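Local structure of uncharacterized protein (Bacillus thuringiensis serovar kurstaki, 4XHO) at residues Y232-L237 with I368-G373; L237-S242 with L262-Y267; R306-E311 with P323-K328; D342-Y347 with V374-A379. The protein probably acts as a ParM-like, filament-forming ATPase of the actin family in plasmid segregation, and binds ATP with magnesium between its two domains. The protein carries 2 engineered substitutions. All blocks are in the same frame, centred on the assembly; numbering follows the deposited sequence.

Contact 1: Y232-L237 with I368-G373; sequences YAINDL and IVVGGG. With ATP (adenosine-5'-triphosphate), chain B.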
# COMPACT_ATOMS: atom_id res chain seq x y z
N TYR A 232 10.15 -3.08 20.21
CA TYR A 232 10.12 -2.02 19.23
C TYR A 232 8.69 -1.78 18.77
O TYR A 232 7.89 -2.70 18.74
CB TYR A 232 11.03 -2.35 18.06
CG TYR A 232 10.69 -3.65 17.37
CD1 TYR A 232 9.77 -3.69 16.33
CD2 TYR A 232 11.29 -4.84 17.76
CE1 TYR A 232 9.46 -4.88 15.71
CE2 TYR A 232 10.98 -6.02 17.15
CZ TYR A 232 10.07 -6.04 16.13
OH TYR A 232 9.77 -7.24 15.52
N ALA A 233 8.38 -0.54 18.45
CA ALA A 233 7.09 -0.24 17.86
C ALA A 233 7.25 -0.21 16.36
O ALA A 233 8.31 0.17 15.86
CB ALA A 233 6.55 1.07 18.37
N ILE A 234 6.21 -0.63 15.64
CA ILE A 234 6.13 -0.29 14.22
C ILE A 234 4.89 0.57 14.01
O ILE A 234 3.76 0.12 14.21
CB ILE A 234 6.08 -1.52 13.28
CG1 ILE A 234 7.32 -2.38 13.46
CG2 ILE A 234 6.08 -1.07 11.82
CD1 ILE A 234 7.32 -3.62 12.57
N ASN A 235 5.12 1.81 13.64
CA ASN A 235 4.04 2.72 13.32
C ASN A 235 3.89 2.85 11.83
O ASN A 235 4.74 3.48 11.17
CB ASN A 235 4.30 4.10 13.92
CG ASN A 235 4.70 4.03 15.38
OD1 ASN A 235 3.85 4.12 16.26
ND2 ASN A 235 5.99 3.89 15.63
N ASP A 236 2.82 2.26 11.28
CA ASP A 236 2.59 2.33 9.85
C ASP A 236 1.62 3.47 9.64
O ASP A 236 0.45 3.35 9.95
CB ASP A 236 2.06 1.01 9.30
CG ASP A 236 2.08 0.96 7.77
OD1 ASP A 236 1.83 2.00 7.13
OD2 ASP A 236 2.35 -0.12 7.19
N LEU A 237 2.12 4.59 9.13
CA LEU A 237 1.30 5.78 8.89
C LEU A 237 0.62 5.70 7.51
O LEU A 237 1.28 5.82 6.46
CB LEU A 237 2.15 7.04 9.02
CG LEU A 237 3.16 7.08 10.21
CD1 LEU A 237 3.77 8.45 10.40
CD2 LEU A 237 2.54 6.59 11.50
N ILE A 368 10.10 2.24 15.17
CA ILE A 368 10.16 2.32 13.72
C ILE A 368 8.94 3.07 13.19
O ILE A 368 7.81 2.86 13.65
CB ILE A 368 10.24 0.92 13.07
CG1 ILE A 368 11.50 0.18 13.51
CG2 ILE A 368 10.23 1.05 11.56
CD1 ILE A 368 11.30 -0.77 14.64
N VAL A 369 9.16 3.96 12.23
CA VAL A 369 8.07 4.70 11.59
C VAL A 369 8.07 4.48 10.07
O VAL A 369 9.06 4.79 9.41
CB VAL A 369 8.16 6.19 11.87
CG1 VAL A 369 6.90 6.87 11.45
CG2 VAL A 369 8.43 6.44 13.35
N VAL A 370 6.97 3.96 9.52
CA VAL A 370 6.92 3.61 8.10
C VAL A 370 5.59 4.07 7.50
O VAL A 370 4.83 4.76 8.17
CB VAL A 370 7.07 2.11 7.87
CG1 VAL A 370 8.41 1.62 8.42
CG2 VAL A 370 5.91 1.37 8.54
N GLY A 371 5.31 3.64 6.26
CA GLY A 371 4.07 4.00 5.59
C GLY A 371 4.19 5.26 4.75
O GLY A 371 5.20 5.98 4.79
N GLY A 372 3.16 5.56 3.98
CA GLY A 372 3.23 6.71 3.12
C GLY A 372 3.22 8.02 3.88
O GLY A 372 3.66 9.03 3.35
N GLY A 373 2.70 8.03 5.10
CA GLY A 373 2.64 9.25 5.89
C GLY A 373 4.01 9.85 6.14
O GLY A 373 4.15 11.06 6.26
PG ATP B . -4.07 2.47 4.90
O1G ATP B . -5.24 3.36 5.26
O2G ATP B . -4.43 1.25 4.06
O3G ATP B . -3.11 2.20 6.04
PB ATP B . -2.25 2.88 2.72
O1B ATP B . -3.04 2.74 1.44
O2B ATP B . -1.35 1.78 3.23
O3B ATP B . -3.20 3.38 3.91
PA ATP B . 0.04 4.49 2.26
O1A ATP B . 0.37 3.75 0.98
O2A ATP B . 0.76 4.16 3.53
O3A ATP B . -1.51 4.31 2.60
O5' ATP B . 0.13 6.08 2.03
C5' ATP B . -0.33 6.96 3.04
C4' ATP B . -0.27 8.38 2.50
O4' ATP B . 1.04 8.71 2.02
C3' ATP B . -1.22 8.50 1.32
O3' ATP B . -1.93 9.73 1.43
C2' ATP B . -0.30 8.50 0.11
O2' ATP B . -0.90 9.15 -1.01
C1' ATP B . 0.92 9.21 0.68
N9 ATP B . 2.18 8.96 -0.06
C8 ATP B . 2.62 7.77 -0.50
N7 ATP B . 3.82 7.90 -1.13
C5 ATP B . 4.15 9.20 -1.10
C6 ATP B . 5.29 10.01 -1.58
N6 ATP B . 6.32 9.44 -2.24
N1 ATP B . 5.25 11.33 -1.35
C2 ATP B . 4.22 11.91 -0.69
N3 ATP B . 3.16 11.24 -0.22
C4 ATP B . 3.06 9.89 -0.39

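Contact 2: L237-S242 with L262-Y267; sequences LGAGTS and LGTNKY. With ATP (adenosine-5'-triphosphate), chain B.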
# COMPACT_ATOMS: atom_id res chain seq x y z
N LEU A 237 2.12 4.59 9.13
CA LEU A 237 1.30 5.78 8.89
C LEU A 237 0.62 5.70 7.51
O LEU A 237 1.28 5.82 6.46
CB LEU A 237 2.15 7.04 9.02
CG LEU A 237 3.16 7.08 10.21
CD1 LEU A 237 3.77 8.45 10.40
CD2 LEU A 237 2.54 6.59 11.50
N GLY A 238 -0.70 5.49 7.51
CA GLY A 238 -1.40 5.24 6.26
C GLY A 238 -2.35 6.34 5.82
O GLY A 238 -2.48 7.40 6.47
N ALA A 239 -3.04 6.08 4.70
CA ALA A 239 -3.99 7.02 4.10
C ALA A 239 -5.18 7.33 5.02
O ALA A 239 -5.42 8.50 5.34
CB ALA A 239 -4.48 6.49 2.78
N GLY A 240 -5.91 6.30 5.45
CA GLY A 240 -7.02 6.47 6.39
C GLY A 240 -6.75 6.06 7.83
O GLY A 240 -7.55 6.32 8.72
N THR A 241 -5.62 5.41 8.06
CA THR A 241 -5.38 4.78 9.36
C THR A 241 -3.92 4.92 9.78
O THR A 241 -3.03 4.93 8.94
CB THR A 241 -5.70 3.27 9.35
OG1 THR A 241 -4.66 2.56 8.65
CG2 THR A 241 -7.04 2.97 8.69
N SER A 242 -3.68 5.02 11.08
CA SER A 242 -2.35 4.79 11.59
C SER A 242 -2.35 3.49 12.39
O SER A 242 -3.09 3.35 13.37
CB SER A 242 -1.87 5.96 12.45
OG SER A 242 -1.42 7.02 11.63
N LEU A 262 -5.89 8.05 12.31
CA LEU A 262 -5.10 9.19 12.01
C LEU A 262 -4.35 8.97 10.69
O LEU A 262 -3.20 8.69 10.62
CB LEU A 262 -4.18 9.44 13.18
CG LEU A 262 -3.14 10.51 13.23
CD1 LEU A 262 -3.73 11.86 13.10
CD2 LEU A 262 -2.34 10.43 14.47
N GLY A 263 -5.11 9.09 9.63
CA GLY A 263 -4.63 9.07 8.28
C GLY A 263 -4.19 10.39 7.73
O GLY A 263 -4.47 11.40 8.26
N THR A 264 -3.48 10.35 6.65
CA THR A 264 -3.24 11.49 5.84
C THR A 264 -4.49 12.11 5.20
O THR A 264 -4.57 13.25 5.01
CB THR A 264 -2.20 11.21 4.73
OG1 THR A 264 -2.62 10.17 3.89
CG2 THR A 264 -0.96 10.88 5.29
N ASN A 265 -5.41 11.30 4.81
CA ASN A 265 -6.50 11.71 3.92
C ASN A 265 -7.23 12.96 4.38
O ASN A 265 -7.55 13.83 3.57
CB ASN A 265 -7.51 10.58 3.75
CG ASN A 265 -7.08 9.58 2.71
OD1 ASN A 265 -5.99 9.66 2.15
ND2 ASN A 265 -7.96 8.61 2.44
N LYS A 266 -7.48 13.05 5.68
CA LYS A 266 -8.15 14.22 6.23
C LYS A 266 -7.33 15.50 5.99
O LYS A 266 -7.88 16.52 5.55
CB LYS A 266 -8.41 14.00 7.73
CG LYS A 266 -8.56 15.25 8.57
CD LYS A 266 -8.71 14.88 10.06
CE LYS A 266 -8.04 15.90 10.97
NZ LYS A 266 -7.96 15.42 12.39
N TYR A 267 -6.03 15.43 6.25
CA TYR A 267 -5.15 16.56 6.03
C TYR A 267 -5.11 16.90 4.55
O TYR A 267 -5.18 18.07 4.17
CB TYR A 267 -3.74 16.27 6.55
CG TYR A 267 -3.75 16.01 8.03
CD1 TYR A 267 -4.11 14.77 8.52
CD2 TYR A 267 -3.46 17.01 8.93
CE1 TYR A 267 -4.16 14.52 9.86
CE2 TYR A 267 -3.51 16.78 10.29
CZ TYR A 267 -3.86 15.52 10.75
OH TYR A 267 -3.92 15.26 12.11
PG ATP B . -4.07 2.47 4.90
O1G ATP B . -5.24 3.36 5.26
O2G ATP B . -4.43 1.25 4.06
O3G ATP B . -3.11 2.20 6.04
PB ATP B . -2.25 2.88 2.72
O1B ATP B . -3.04 2.74 1.44
O2B ATP B . -1.35 1.78 3.23
O3B ATP B . -3.20 3.38 3.91
PA ATP B . 0.04 4.49 2.26
O1A ATP B . 0.37 3.75 0.98
O2A ATP B . 0.76 4.16 3.53
O3A ATP B . -1.51 4.31 2.60
O5' ATP B . 0.13 6.08 2.03
C5' ATP B . -0.33 6.96 3.04
C4' ATP B . -0.27 8.38 2.50
O4' ATP B . 1.04 8.71 2.02
C3' ATP B . -1.22 8.50 1.32
O3' ATP B . -1.93 9.73 1.43
C2' ATP B . -0.30 8.50 0.11
O2' ATP B . -0.90 9.15 -1.01
C1' ATP B . 0.92 9.21 0.68
N9 ATP B . 2.18 8.96 -0.06
C8 ATP B . 2.62 7.77 -0.50
N7 ATP B . 3.82 7.90 -1.13
C5 ATP B . 4.15 9.20 -1.10
C6 ATP B . 5.29 10.01 -1.58
N6 ATP B . 6.32 9.44 -2.24
N1 ATP B . 5.25 11.33 -1.35
C2 ATP B . 4.22 11.91 -0.69
N3 ATP B . 3.16 11.24 -0.22
C4 ATP B . 3.06 9.89 -0.39
O HOH W 1 -1.26 8.22 8.73

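Contact 3: R306-E311 with P323-K328; sequences RLVMPE and PTFSVK. With ATP (adenosine-5'-triphosphate), chain B.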
# COMPACT_ATOMS: atom_id res chain seq x y z
N ARG A 306 1.03 13.90 -8.83
CA ARG A 306 1.55 14.92 -9.72
C ARG A 306 2.01 16.15 -8.95
O ARG A 306 3.06 16.71 -9.26
CB ARG A 306 0.53 15.32 -10.80
CG ARG A 306 0.27 14.24 -11.86
CD ARG A 306 0.29 14.81 -13.30
NE ARG A 306 1.64 14.90 -13.86
CZ ARG A 306 2.01 15.76 -14.81
NH1 ARG A 306 1.13 16.61 -15.33
NH2 ARG A 306 3.27 15.77 -15.25
N LEU A 307 1.35 16.55 -7.86
CA LEU A 307 1.80 17.76 -7.18
C LEU A 307 2.87 17.48 -6.13
O LEU A 307 3.91 18.15 -6.11
CB LEU A 307 0.64 18.49 -6.51
CG LEU A 307 1.07 19.77 -5.78
CD1 LEU A 307 1.89 20.69 -6.67
CD2 LEU A 307 -0.13 20.51 -5.23
N VAL A 308 2.62 16.48 -5.29
CA VAL A 308 3.37 16.34 -4.05
C VAL A 308 4.62 15.45 -4.15
O VAL A 308 5.69 15.85 -3.69
CB VAL A 308 2.44 15.84 -2.95
CG1 VAL A 308 3.23 15.48 -1.69
CG2 VAL A 308 1.41 16.92 -2.64
N MET A 309 4.49 14.26 -4.74
CA MET A 309 5.62 13.33 -4.82
C MET A 309 6.94 13.90 -5.38
O MET A 309 8.01 13.64 -4.82
CB MET A 309 5.22 12.10 -5.62
CG MET A 309 4.34 11.12 -4.87
SD MET A 309 3.87 9.70 -5.88
CE MET A 309 3.10 8.59 -4.68
N PRO A 310 6.90 14.66 -6.49
CA PRO A 310 8.20 15.12 -7.00
C PRO A 310 8.94 16.10 -6.08
O PRO A 310 10.19 16.13 -6.04
CB PRO A 310 7.84 15.79 -8.33
CG PRO A 310 6.56 15.16 -8.72
CD PRO A 310 5.82 14.96 -7.45
N GLU A 311 8.18 16.90 -5.33
CA GLU A 311 8.77 17.81 -4.37
C GLU A 311 9.37 17.04 -3.19
O GLU A 311 10.45 17.39 -2.71
CB GLU A 311 7.72 18.81 -3.87
CG GLU A 311 7.31 19.83 -4.92
CD GLU A 311 8.49 20.62 -5.45
OE1 GLU A 311 9.25 21.17 -4.62
OE2 GLU A 311 8.66 20.68 -6.69
N PRO A 323 10.86 23.29 -0.93
CA PRO A 323 9.89 22.87 -1.95
C PRO A 323 8.93 23.98 -2.37
O PRO A 323 8.67 24.90 -1.60
CB PRO A 323 9.13 21.75 -1.25
CG PRO A 323 9.11 22.17 0.16
CD PRO A 323 10.46 22.82 0.41
N THR A 324 8.42 23.88 -3.59
CA THR A 324 7.38 24.80 -4.04
C THR A 324 6.25 23.99 -4.67
O THR A 324 6.50 22.97 -5.31
CB THR A 324 7.92 25.82 -5.06
OG1 THR A 324 8.48 25.13 -6.18
CG2 THR A 324 8.98 26.68 -4.42
N PHE A 325 5.02 24.43 -4.46
CA PHE A 325 3.87 23.73 -5.02
C PHE A 325 3.02 24.63 -5.85
O PHE A 325 2.47 25.63 -5.38
CB PHE A 325 3.00 23.13 -3.92
CG PHE A 325 3.71 22.16 -3.07
CD1 PHE A 325 3.83 20.84 -3.47
CD2 PHE A 325 4.30 22.56 -1.89
CE1 PHE A 325 4.50 19.93 -2.68
CE2 PHE A 325 4.96 21.66 -1.10
CZ PHE A 325 5.07 20.35 -1.50
N SER A 326 2.89 24.27 -7.11
CA SER A 326 2.12 25.10 -8.01
C SER A 326 1.03 24.29 -8.65
O SER A 326 1.24 23.15 -9.06
CB SER A 326 3.02 25.75 -9.05
OG SER A 326 2.47 26.99 -9.42
N VAL A 327 -0.15 24.87 -8.73
CA VAL A 327 -1.29 24.20 -9.30
C VAL A 327 -1.80 24.97 -10.50
O VAL A 327 -2.05 26.16 -10.41
CB VAL A 327 -2.42 24.06 -8.28
CG1 VAL A 327 -3.63 23.42 -8.94
CG2 VAL A 327 -1.94 23.25 -7.11
N LYS A 328 -1.93 24.28 -11.63
CA LYS A 328 -2.55 24.87 -12.80
C LYS A 328 -4.02 24.49 -12.85
O LYS A 328 -4.38 23.31 -12.89
CB LYS A 328 -1.84 24.44 -14.09
CG LYS A 328 -0.40 24.96 -14.20
CD LYS A 328 0.35 24.28 -15.33
CE LYS A 328 1.83 24.63 -15.30
NZ LYS A 328 2.38 24.51 -13.91
PG ATP B . -4.07 2.47 4.90
O1G ATP B . -5.24 3.36 5.26
O2G ATP B . -4.43 1.25 4.06
O3G ATP B . -3.11 2.20 6.04
PB ATP B . -2.25 2.88 2.72
O1B ATP B . -3.04 2.74 1.44
O2B ATP B . -1.35 1.78 3.23
O3B ATP B . -3.20 3.38 3.91
PA ATP B . 0.04 4.49 2.26
O1A ATP B . 0.37 3.75 0.98
O2A ATP B . 0.76 4.16 3.53
O3A ATP B . -1.51 4.31 2.60
O5' ATP B . 0.13 6.08 2.03
C5' ATP B . -0.33 6.96 3.04
C4' ATP B . -0.27 8.38 2.50
O4' ATP B . 1.04 8.71 2.02
C3' ATP B . -1.22 8.50 1.32
O3' ATP B . -1.93 9.73 1.43
C2' ATP B . -0.30 8.50 0.11
O2' ATP B . -0.90 9.15 -1.01
C1' ATP B . 0.92 9.21 0.68
N9 ATP B . 2.18 8.96 -0.06
C8 ATP B . 2.62 7.77 -0.50
N7 ATP B . 3.82 7.90 -1.13
C5 ATP B . 4.15 9.20 -1.10
C6 ATP B . 5.29 10.01 -1.58
N6 ATP B . 6.32 9.44 -2.24
N1 ATP B . 5.25 11.33 -1.35
C2 ATP B . 4.22 11.91 -0.69
N3 ATP B . 3.16 11.24 -0.22
C4 ATP B . 3.06 9.89 -0.39
O HOH W 2 9.36 23.16 -8.27

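Contact 4: D342-Y347 with V374-A379; sequences DGMLKY and VLFGYA. With ATP (adenosine-5'-triphosphate), chain B.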
# COMPACT_ATOMS: atom_id res chain seq x y z
N ASP A 342 1.52 23.93 5.17
CA ASP A 342 0.75 24.00 6.40
C ASP A 342 0.08 22.65 6.72
O ASP A 342 0.10 22.19 7.87
CB ASP A 342 -0.31 25.10 6.30
CG ASP A 342 0.29 26.49 6.32
OD1 ASP A 342 1.51 26.61 6.58
OD2 ASP A 342 -0.45 27.47 6.08
N GLY A 343 -0.51 22.03 5.71
CA GLY A 343 -1.15 20.74 5.90
C GLY A 343 -0.17 19.66 6.32
O GLY A 343 -0.43 18.89 7.25
N MET A 344 0.97 19.60 5.65
CA MET A 344 1.98 18.61 5.95
C MET A 344 2.53 18.79 7.33
O MET A 344 2.74 17.82 8.05
CB MET A 344 3.10 18.69 4.93
CG MET A 344 2.61 18.52 3.51
SD MET A 344 3.89 18.87 2.30
CE MET A 344 3.53 17.63 1.07
N LEU A 345 2.78 20.03 7.70
CA LEU A 345 3.36 20.30 9.00
C LEU A 345 2.38 20.00 10.11
O LEU A 345 2.76 19.48 11.15
CB LEU A 345 3.84 21.74 9.11
CG LEU A 345 5.05 22.06 8.24
CD1 LEU A 345 5.64 23.38 8.65
CD2 LEU A 345 6.08 20.93 8.30
N LYS A 346 1.10 20.32 9.90
CA LYS A 346 0.10 20.04 10.91
C LYS A 346 0.01 18.54 11.11
O LYS A 346 -0.22 18.05 12.22
CB LYS A 346 -1.26 20.61 10.52
CG LYS A 346 -2.24 20.71 11.68
CD LYS A 346 -3.59 20.09 11.34
CE LYS A 346 -4.41 20.97 10.41
NZ LYS A 346 -5.56 20.20 9.86
N TYR A 347 0.18 17.80 10.01
CA TYR A 347 0.13 16.35 10.03
C TYR A 347 1.35 15.81 10.73
O TYR A 347 1.25 14.92 11.57
CB TYR A 347 0.04 15.79 8.60
CG TYR A 347 0.21 14.28 8.52
CD1 TYR A 347 -0.84 13.43 8.84
CD2 TYR A 347 1.41 13.72 8.12
CE1 TYR A 347 -0.69 12.04 8.78
CE2 TYR A 347 1.57 12.34 8.05
CZ TYR A 347 0.51 11.51 8.39
OH TYR A 347 0.65 10.14 8.32
N VAL A 374 5.03 9.00 6.22
CA VAL A 374 6.41 9.43 6.39
C VAL A 374 6.89 10.28 5.21
O VAL A 374 7.73 11.18 5.36
CB VAL A 374 7.32 8.21 6.56
CG1 VAL A 374 8.79 8.58 6.49
CG2 VAL A 374 6.97 7.47 7.85
N LEU A 375 6.37 9.99 4.02
CA LEU A 375 6.71 10.75 2.83
C LEU A 375 5.84 12.00 2.72
O LEU A 375 6.34 13.10 2.46
CB LEU A 375 6.55 9.88 1.59
CG LEU A 375 7.56 8.73 1.53
CD1 LEU A 375 7.12 7.66 0.52
CD2 LEU A 375 8.96 9.27 1.20
N PHE A 376 4.54 11.83 2.94
CA PHE A 376 3.61 12.92 2.83
C PHE A 376 3.98 14.02 3.80
O PHE A 376 4.01 15.18 3.42
CB PHE A 376 2.17 12.48 3.09
CG PHE A 376 1.22 13.64 3.28
CD1 PHE A 376 0.83 14.43 2.19
CD2 PHE A 376 0.76 13.97 4.56
CE1 PHE A 376 -0.02 15.52 2.36
CE2 PHE A 376 -0.10 15.07 4.73
CZ PHE A 376 -0.48 15.84 3.62
N GLY A 377 4.23 13.66 5.05
CA GLY A 377 4.64 14.64 6.04
C GLY A 377 6.12 14.60 6.33
O GLY A 377 6.54 14.89 7.45
N TYR A 378 6.92 14.26 5.32
CA TYR A 378 8.39 14.24 5.44
C TYR A 378 8.97 15.56 5.93
O TYR A 378 9.96 15.56 6.65
CB TYR A 378 9.05 13.89 4.09
CG TYR A 378 10.57 13.81 4.13
CD1 TYR A 378 11.22 12.73 4.72
CD2 TYR A 378 11.37 14.82 3.56
CE1 TYR A 378 12.62 12.64 4.77
CE2 TYR A 378 12.77 14.74 3.59
CZ TYR A 378 13.39 13.64 4.21
OH TYR A 378 14.76 13.52 4.27
N ALA A 379 8.34 16.66 5.52
CA ALA A 379 8.84 18.00 5.82
C ALA A 379 9.12 18.13 7.30
O ALA A 379 10.19 18.59 7.68
CB ALA A 379 7.86 19.05 5.37
PG ATP B . -4.07 2.47 4.90
O1G ATP B . -5.24 3.36 5.26
O2G ATP B . -4.43 1.25 4.06
O3G ATP B . -3.11 2.20 6.04
PB ATP B . -2.25 2.88 2.72
O1B ATP B . -3.04 2.74 1.44
O2B ATP B . -1.35 1.78 3.23
O3B ATP B . -3.20 3.38 3.91
PA ATP B . 0.04 4.49 2.26
O1A ATP B . 0.37 3.75 0.98
O2A ATP B . 0.76 4.16 3.53
O3A ATP B . -1.51 4.31 2.60
O5' ATP B . 0.13 6.08 2.03
C5' ATP B . -0.33 6.96 3.04
C4' ATP B . -0.27 8.38 2.50
O4' ATP B . 1.04 8.71 2.02
C3' ATP B . -1.22 8.50 1.32
O3' ATP B . -1.93 9.73 1.43
C2' ATP B . -0.30 8.50 0.11
O2' ATP B . -0.90 9.15 -1.01
C1' ATP B . 0.92 9.21 0.68
N9 ATP B . 2.18 8.96 -0.06
C8 ATP B . 2.62 7.77 -0.50
N7 ATP B . 3.82 7.90 -1.13
C5 ATP B . 4.15 9.20 -1.10
C6 ATP B . 5.29 10.01 -1.58
N6 ATP B . 6.32 9.44 -2.24
N1 ATP B . 5.25 11.33 -1.35
C2 ATP B . 4.22 11.91 -0.69
N3 ATP B . 3.16 11.24 -0.22
C4 ATP B . 3.06 9.89 -0.39

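Contact 1: Y232-L237 with I368-G373
Asn235 carries much of the polar contact with Ile368. Its backbone N and its side-chain ND2 both donate to Ile368 O, each at 2.9 Å and from opposite faces of that carbonyl. The first torsion (chi1 -48°) sets CG beside the backbone N of Asn235, which lets N and ND2 of one residue reach the same oxygen, while OD1 goes to Asn244 ND2. The remaining main-chain bonds make a parallel ladder: Ala233 O takes Ile368 N, Asn235 O takes Val370 N, and Leu237 N gives to Val370 O. Beyond the strand end, Gly373 N turns back to Leu237 O at 3.0 Å. These neighbouring parallel strands run into two nucleotide-binding turns, consistent with the phosphate 2 and adenosine motifs of the actin family. Gly372 N donates to the alpha-phosphate oxygen O2A of ATP at 2.8 Å. The side chain of Asp236 lies about 4 Å from the magnesium ion, its OD2 held by Thr403. Apolar packing occupies both faces of the sheet. Ile368 CD1 meets Tyr232 CD1 at 3.7 Å, and Ile234 CG2 lies 4.1 Å from Val370 CG2. Leu237 CD1 meets Val369 CG1 at 3.7 Å, with Tyr347 and Gln351 of helix 337-362 beyond Leu237.

Contact 2: L237-S242 with L262-Y267
Ser242 turns its hydroxyl onto the main chain of Leu262, OG donating to Leu262 O at 2.6 Å. The donor is tilted 28° from the carbonyl plane, and OG has a second partner in Gln351 NE2 of helix 337-362. A water sits beside this link and donates to both Gly238 O and Leu262 O, bridging two acceptors, one from each loop. Asn265 lies alongside Ala239. Its CG folds to the side of its own backbone N (chi1 -83°), bringing OD1 to 3.6 Å from Ala239 CB, while that methyl also meets ATP O3B at 3.5 Å. Main-chain bonds fix the two loops beneath these side chains: Thr264 N reaches Gly238 O, and Asn265 N reaches Ala239 O at 2.8 Å. The 237-242 turn, with its sequence LGAGTS, corresponds to the phosphate 2 loop of actin-like ATPases. Ala239 N donates to O3B and O3A of the nucleotide, and Gly240 N to the gamma-phosphate oxygen O1G at 3.0 Å; Thr241 OG1 adds a weak bond to O3G. Thr264 serves another part of the nucleotide, the sugar. OG1 stands between the backbone N and the carbonyl carbon (chi1 59°), which places it 2.6 Å from ATP O3' in a hydrogen bond. Its methyl CG2 packs at 3.8 Å from ATP C4', and this one residue thereby meets the ribose through both branches, with Tyr347 packed against it.

Contact 3: R306-E311 with P323-K328
Helix residues Leu307 and Glu311, one turn apart, face the extended chain at Phe325 and Pro323, with CA atoms 6.7 Å apart for Leu307 and Phe325 and 5.7 Å for Glu311 and Pro323. The helix has a wider pi-type turn at 306-308 and a kink at Pro310. Leu307 sends its two methyls to different residues: CD1 sits at the edge of the Phe325 ring, in its plane, 3.7 Å from CD1 of that ring, while CD2 meets Val327 CG2 at 3.8 Å. Val308 brings its CA to the ring edge as well. Glu311 runs antiparallel past Phe325, its CG 3.6 Å from Phe325 CE1, and the carboxylate stands 73° from the ring plane. The chain bends at chi2 (-58°), which carries OE1 back to Thr324 N at 3.0 Å; the N-H arrives from well above the carboxylate plane. A water bridges OE2 and Thr324 OG1. Helix 337-362 covers Phe325 with Val340 and Met344. OE1 also bonds to Tyr321 OH, whereas Lys314 makes a long, weak ion pair with OE2. Thr324 O lies 3.4 Å from both OE1 and OE2 of Glu311, acceptor against acceptor. The amide, tyrosine and water that grip this buried carboxylate probably offset that repulsion, and they tie the chain before strand 326-329 to the helix.

Contact 4: D342-Y347 with V374-A379
Phe376 turns the edge of its ring onto the face of Tyr347, a T-shaped pair with centroids 5.3 Å apart and planes at 68°. The closest atoms are CD2 of Phe376 and CD2 of Tyr347, at 3.6 Å. With CG anti to the backbone N (chi1 167°), the Phe376 ring extends toward helix 337-362 and presents its CD2-CE2 edge to the tyrosine. Met344 closes one face of the phenylalanine: its CG lies above the rim of the ring, 4.1 Å from Phe376 CZ. The methionine then bends at its last torsion, and CE ends 3.4 Å from the carbonyl oxygen of Phe376. Farther along, Leu345 CD2 touches Ala379 CB at 3.9 Å. Gly377 leaves helical geometry between helices 373-376 and 378-381 and takes the N-cap position of the second; its CA comes to the edge of the Tyr347 ring. Around this first shell, Tyr267 meets Tyr347 edge-to-face. Ile268 and Ile271 of helix 265-278 and Ile304 of helix 300-317 pack against Phe376, and Val308 lies against Met344. Helix 373-376 also meets the nucleotide. Leu375 CB lies over the adenine, 3.4 Å from ATP C6, and Phe376 CB is 3.7 Å from ATP N3. A glycine-rich turn leading into a short helix beside the base matches the adenosine motif of actin-like ATPases, and here helix 337-362 backs it.

All four contacts touch ATP, at different parts of it. Contacts 1 and 2 share Leu237, their centres 12 Å apart, and hold the phosphates and ribose; Asp236 of contact 1 also lies about 4 Å from the magnesium ion. Segment 374-379 of contact 4 continues from the glycine turn of contact 1 and flanks the base. Contact 3, its centre 24 Å from that of contact 1, brings Met309 to the base: Met309 CG and Leu375 CB of contact 4 lie on opposite faces of the adenine. Tyr347 ties three contacts together, with OH 3.5 Å from Leu237 CB and CZ 3.5 Å from Thr264 CG2. Contacts 3 and 4 meet where Val308 CG1 packs on Met344 CE at 3.5 Å.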